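PDB 2Z73: rhodopsin from Todarodes pacificus, which senses light through its bound retinal chromophore and, once the retinal isomerises, activates G-protein signalling that turns on phospholipase C. Local coordinates for residues N135-P140 / N254-L259; F218-I223 / K261-I266. One frame throughout, in Å; residues are numbered along the deposited sequence.

Contact 1. Residues N135-P140 / N254-L259. With BOG (octyl beta-D-glucopyranoside), chain C.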
# COMPACT_ATOMS: atom_id res chain seq x y z
N ASN A 135 6.76 -16.24 9.44
CA ASN A 135 7.99 -16.93 9.84
C ASN A 135 8.40 -16.63 11.28
O ASN A 135 9.02 -17.46 11.95
CB ASN A 135 9.15 -16.56 8.92
CG ASN A 135 9.14 -17.36 7.63
OD1 ASN A 135 9.05 -18.58 7.65
ND2 ASN A 135 9.25 -16.66 6.50
N VAL A 136 8.05 -15.44 11.76
CA VAL A 136 8.41 -15.07 13.12
C VAL A 136 7.29 -15.36 14.12
O VAL A 136 7.56 -15.70 15.27
CB VAL A 136 8.82 -13.57 13.21
CG1 VAL A 136 7.70 -12.69 12.69
CG2 VAL A 136 9.14 -13.20 14.65
N ILE A 137 6.04 -15.23 13.68
CA ILE A 137 4.89 -15.46 14.55
C ILE A 137 4.01 -16.62 14.12
O ILE A 137 3.44 -17.30 14.96
CB ILE A 137 3.99 -14.21 14.65
CG1 ILE A 137 4.74 -13.06 15.31
CG2 ILE A 137 2.74 -14.54 15.46
CD1 ILE A 137 5.13 -13.33 16.75
N GLY A 138 3.88 -16.84 12.82
CA GLY A 138 3.04 -17.91 12.32
C GLY A 138 3.52 -19.32 12.63
O GLY A 138 2.72 -20.21 12.89
N ARG A 139 4.84 -19.51 12.59
CA ARG A 139 5.44 -20.82 12.85
C ARG A 139 5.67 -21.01 14.35
O ARG A 139 5.52 -20.08 15.14
CB ARG A 139 6.76 -20.94 12.09
CG ARG A 139 6.65 -20.46 10.65
CD ARG A 139 7.95 -20.57 9.87
NE ARG A 139 8.24 -21.94 9.48
CZ ARG A 139 8.99 -22.27 8.43
NH1 ARG A 139 9.51 -21.32 7.66
NH2 ARG A 139 9.22 -23.55 8.14
N PRO A 140 6.04 -22.24 14.78
CA PRO A 140 6.27 -22.45 16.21
C PRO A 140 7.56 -21.77 16.70
O PRO A 140 8.52 -21.64 15.95
CB PRO A 140 6.32 -23.97 16.33
CG PRO A 140 6.90 -24.39 15.01
CD PRO A 140 6.17 -23.50 14.03
N ASN A 254 5.19 -10.35 22.00
CA ASN A 254 4.27 -9.22 22.06
C ASN A 254 4.68 -8.21 21.01
O ASN A 254 3.87 -7.74 20.20
CB ASN A 254 4.31 -8.55 23.43
CG ASN A 254 3.55 -9.32 24.49
OD1 ASN A 254 3.94 -10.41 24.89
ND2 ASN A 254 2.44 -8.74 24.96
N ALA A 255 5.97 -7.86 21.03
CA ALA A 255 6.55 -6.90 20.11
C ALA A 255 6.27 -7.31 18.66
O ALA A 255 5.81 -6.50 17.86
CB ALA A 255 8.04 -6.79 20.35
N GLU A 256 6.54 -8.57 18.34
CA GLU A 256 6.31 -9.06 16.99
C GLU A 256 4.82 -9.05 16.66
O GLU A 256 4.41 -8.63 15.57
CB GLU A 256 6.85 -10.49 16.85
CG GLU A 256 8.34 -10.60 17.13
CD GLU A 256 9.19 -9.86 16.11
OE1 GLU A 256 10.40 -9.71 16.36
OE2 GLU A 256 8.65 -9.44 15.06
N MET A 257 4.01 -9.50 17.61
CA MET A 257 2.57 -9.55 17.44
C MET A 257 2.04 -8.18 17.08
O MET A 257 1.22 -8.03 16.18
CB MET A 257 1.89 -10.04 18.72
CG MET A 257 0.38 -10.24 18.62
SD MET A 257 -0.12 -11.49 17.40
CE MET A 257 -1.21 -10.55 16.37
N ARG A 258 2.52 -7.16 17.79
CA ARG A 258 2.07 -5.80 17.53
C ARG A 258 2.34 -5.39 16.08
O ARG A 258 1.48 -4.78 15.44
CB ARG A 258 2.76 -4.80 18.47
CG ARG A 258 2.12 -3.43 18.40
CD ARG A 258 2.80 -2.41 19.29
NE ARG A 258 2.09 -1.14 19.28
CZ ARG A 258 1.12 -0.81 20.13
NH1 ARG A 258 0.52 0.37 20.03
NH2 ARG A 258 0.77 -1.65 21.10
N LEU A 259 3.52 -5.72 15.58
CA LEU A 259 3.89 -5.38 14.21
C LEU A 259 2.99 -6.15 13.24
O LEU A 259 2.58 -5.61 12.20
CB LEU A 259 5.36 -5.72 13.94
CG LEU A 259 6.49 -4.73 14.28
CD1 LEU A 259 6.21 -3.40 13.61
CD2 LEU A 259 6.62 -4.55 15.78
C1 BOG C . 11.93 -6.57 14.37
O1 BOG C . 10.82 -6.86 13.64
C2 BOG C . 11.31 -6.07 15.65
O2 BOG C . 10.47 -4.87 15.46
C3 BOG C . 12.50 -5.77 16.44
O3 BOG C . 11.95 -5.33 17.63
C4 BOG C . 13.38 -7.08 16.60
O4 BOG C . 14.52 -6.81 17.36
C5 BOG C . 13.95 -7.54 15.33
O5 BOG C . 12.78 -7.80 14.57
C6 BOG C . 14.82 -8.85 15.48
O6 BOG C . 15.38 -9.25 14.12
C1' BOG C . 11.22 -6.39 12.39
C2' BOG C . 10.21 -6.99 11.54
C3' BOG C . 9.64 -5.81 10.85
C4' BOG C . 8.27 -6.18 10.77
C5' BOG C . 7.69 -5.22 9.80
C6' BOG C . 6.34 -5.16 10.24
C7' BOG C . 5.78 -4.15 9.32
C8' BOG C . 4.72 -3.61 10.11

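Contact 2. Residues F218-I223 / K261-I266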
# COMPACT_ATOMS: atom_id res chain seq x y z
N PHE A 218 -3.37 -16.45 3.57
CA PHE A 218 -2.69 -17.71 3.88
C PHE A 218 -1.68 -17.53 5.00
O PHE A 218 -1.41 -18.46 5.74
CB PHE A 218 -1.98 -18.25 2.63
CG PHE A 218 -1.09 -19.44 2.89
CD1 PHE A 218 0.19 -19.26 3.39
CD2 PHE A 218 -1.54 -20.73 2.64
CE1 PHE A 218 1.01 -20.36 3.64
CE2 PHE A 218 -0.73 -21.83 2.87
CZ PHE A 218 0.55 -21.64 3.37
N CYS A 219 -1.12 -16.33 5.11
CA CYS A 219 -0.14 -16.03 6.14
C CYS A 219 -0.80 -15.60 7.45
O CYS A 219 -0.40 -16.05 8.52
CB CYS A 219 0.82 -14.93 5.67
SG CYS A 219 2.09 -15.48 4.51
N TYR A 220 -1.79 -14.73 7.36
CA TYR A 220 -2.45 -14.28 8.57
C TYR A 220 -3.37 -15.34 9.12
O TYR A 220 -3.40 -15.57 10.33
CB TYR A 220 -3.19 -12.97 8.32
CG TYR A 220 -2.23 -11.83 8.09
CD1 TYR A 220 -1.29 -11.49 9.06
CD2 TYR A 220 -2.19 -11.15 6.87
CE1 TYR A 220 -0.34 -10.51 8.83
CE2 TYR A 220 -1.25 -10.17 6.63
CZ TYR A 220 -0.32 -9.85 7.61
OH TYR A 220 0.65 -8.90 7.36
N PHE A 221 -4.12 -16.00 8.25
CA PHE A 221 -5.01 -17.05 8.74
C PHE A 221 -4.14 -18.14 9.35
O PHE A 221 -4.60 -18.90 10.20
CB PHE A 221 -5.84 -17.64 7.60
CG PHE A 221 -6.82 -18.68 8.06
CD1 PHE A 221 -7.88 -18.33 8.89
CD2 PHE A 221 -6.68 -20.01 7.69
CE1 PHE A 221 -8.79 -19.28 9.34
CE2 PHE A 221 -7.58 -20.98 8.13
CZ PHE A 221 -8.64 -20.61 8.96
N ASN A 222 -2.89 -18.19 8.92
CA ASN A 222 -1.92 -19.18 9.39
C ASN A 222 -1.31 -18.73 10.71
O ASN A 222 -0.77 -19.54 11.46
CB ASN A 222 -0.81 -19.36 8.35
CG ASN A 222 -0.16 -20.72 8.43
OD1 ASN A 222 0.30 -21.14 9.49
ND2 ASN A 222 -0.11 -21.41 7.30
N ILE A 223 -1.40 -17.44 10.99
CA ILE A 223 -0.87 -16.88 12.23
C ILE A 223 -1.96 -17.01 13.29
O ILE A 223 -1.68 -17.10 14.48
CB ILE A 223 -0.46 -15.40 12.03
CG1 ILE A 223 0.83 -15.34 11.20
CG2 ILE A 223 -0.29 -14.69 13.37
CD1 ILE A 223 1.28 -13.94 10.85
N LYS A 261 0.02 -7.09 13.79
CA LYS A 261 -1.25 -6.40 13.85
C LYS A 261 -1.18 -5.21 12.89
O LYS A 261 -2.01 -5.08 12.00
CB LYS A 261 -1.52 -5.92 15.27
CG LYS A 261 -2.10 -6.98 16.19
CD LYS A 261 -2.15 -6.48 17.63
CE LYS A 261 -3.01 -7.37 18.51
NZ LYS A 261 -2.56 -8.79 18.47
N ILE A 262 -0.17 -4.36 13.07
CA ILE A 262 0.01 -3.20 12.19
C ILE A 262 -0.14 -3.60 10.73
O ILE A 262 -0.92 -2.99 9.98
CB ILE A 262 1.41 -2.58 12.36
CG1 ILE A 262 1.62 -2.15 13.82
CG2 ILE A 262 1.56 -1.36 11.46
CD1 ILE A 262 3.02 -1.65 14.11
N SER A 263 0.61 -4.62 10.31
CA SER A 263 0.59 -5.11 8.94
C SER A 263 -0.82 -5.31 8.44
O SER A 263 -1.14 -4.96 7.29
CB SER A 263 1.30 -6.45 8.85
OG SER A 263 2.62 -6.36 9.33
N ILE A 264 -1.67 -5.89 9.29
CA ILE A 264 -3.05 -6.15 8.94
C ILE A 264 -3.83 -4.87 8.76
O ILE A 264 -4.66 -4.77 7.85
CB ILE A 264 -3.72 -7.05 10.02
CG1 ILE A 264 -3.52 -8.51 9.63
CG2 ILE A 264 -5.21 -6.71 10.16
CD1 ILE A 264 -4.04 -9.50 10.67
N VAL A 265 -3.59 -3.88 9.61
CA VAL A 265 -4.34 -2.63 9.46
C VAL A 265 -4.02 -1.94 8.13
O VAL A 265 -4.91 -1.42 7.47
CB VAL A 265 -4.06 -1.65 10.61
CG1 VAL A 265 -4.88 -0.37 10.41
CG2 VAL A 265 -4.42 -2.29 11.93
N ILE A 266 -2.74 -1.93 7.74
CA ILE A 266 -2.36 -1.27 6.50
C ILE A 266 -2.90 -2.05 5.31
O ILE A 266 -3.21 -1.47 4.26
CB ILE A 266 -0.83 -1.08 6.39
CG1 ILE A 266 -0.11 -2.43 6.37
CG2 ILE A 266 -0.33 -0.24 7.58
CD1 ILE A 266 1.41 -2.31 6.26

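Contact 1. Residues N135-P140 / N254-L259
The last helical turn of 135-140 approaches the helix 254-259 most nearly at I137 and M257, whose CA atoms stand 7.0 Å apart. I137 and V136 fill the gap from one side and E256 from the other. The tip of I137 drives into the base of the glutamate chain, CD1 lying 3.3 Å from E256 CB, and the same methyl grazes the backbone N of M257. V136 meets the carboxylate end: its CG2 rests 3.6 Å from E256 CD, and the two side chains cross at about a right angle. The first torsion of V136 (chi1 57°, to CG1) sets CG2 opposite the backbone N, where it presses on that end. E256 is bent at chi2 (-65°), so its chain turns alongside V136, whose CG2 stays about as close to CG as to the carboxylate carbon. The aliphatic packing lies along a charged side chain whose oxygens are engaged elsewhere: OE2 by a salt bridge to R133 and OE1 by another to K146, so that two cations would be expected to favour the ionised carboxylate. An octyl glucoside molecule lies beside the carboxylate, its ring oxygen O5 3.5 Å from E256 OE1, while its alkyl tail runs along L259. On the other segment, R139 NH1 donates to N135 OD1 at 2.8 Å, tying the first residue after the helix back to N135 in its last turn. A glutamate of helix 246-286 paired with the arginine of the D-R-Y sequence in helix 104-138 is the ionic lock known from inactive rhodopsin-family receptors.

Contact 2. Residues F218-I223 / K261-I266
The ring of Y220 carries I264 over one face: CG1 sits 3.7 Å from the ring centroid and 8° off the normal, a CH-pi contact almost exactly above the centre. The terminal methyl rides on the same face but nearer the root of the ring, I264 CD1 lying 3.8 Å from Y220 CD1. The two side chains run past each other in opposite senses, so I264 is laid along the tyrosine instead of butting against it. Its outer torsion is extended (chi2 175°), and this stretches CD1 across the ring toward the helix that bears Y220. The phenol end travels the other way. With CG anti to the carbonyl carbon (chi1 -69°), Y220 reaches across the gap to S263, where the hydroxyl O abuts CB; the separation modelled there is unusually short for oxygen against carbon and deserves little weight. The serine OG, 3.8 Å from Y220 OH, is engaged instead with its own helix, bonded to the carbonyl of L259 one turn earlier. What joins these two segments is therefore mainly carbon on carbon, one aromatic face and one aliphatic branch, across backbones whose nearest CA atoms, those of Y220 and I264, are 8.2 Å apart. I264 lies at the surface, as a side chain facing lipid might, whereas Y220 and S263 are buried. Helix 104-138 packs against both helices, 195-224 and 246-286, its S130 touching Y220 and its I129 meeting S263, while helix 311-318 packs on 261-266 through I262 and I266.

How the contacts relate
Contact 1 and contact 2 lie 10 Å apart, centre to centre, toward the cytoplasmic end of the seven-helix bundle. Both draw on helix 246-286, which meets the end of helix 104-138 in contact 1 and helix 195-224 in contact 2. Along the chain the segments alternate: 135-140, 218-223, 254-259, 261-266. The two first segments also touch directly, I223 CG1 being 3.6 Å from G138 CA, which closes a triangle of three helices. In receptors of this family, activation swings the cytoplasmic part of the sixth helix outward; contacts gripping it from two neighbours at once are consistent with a resting state awaiting light.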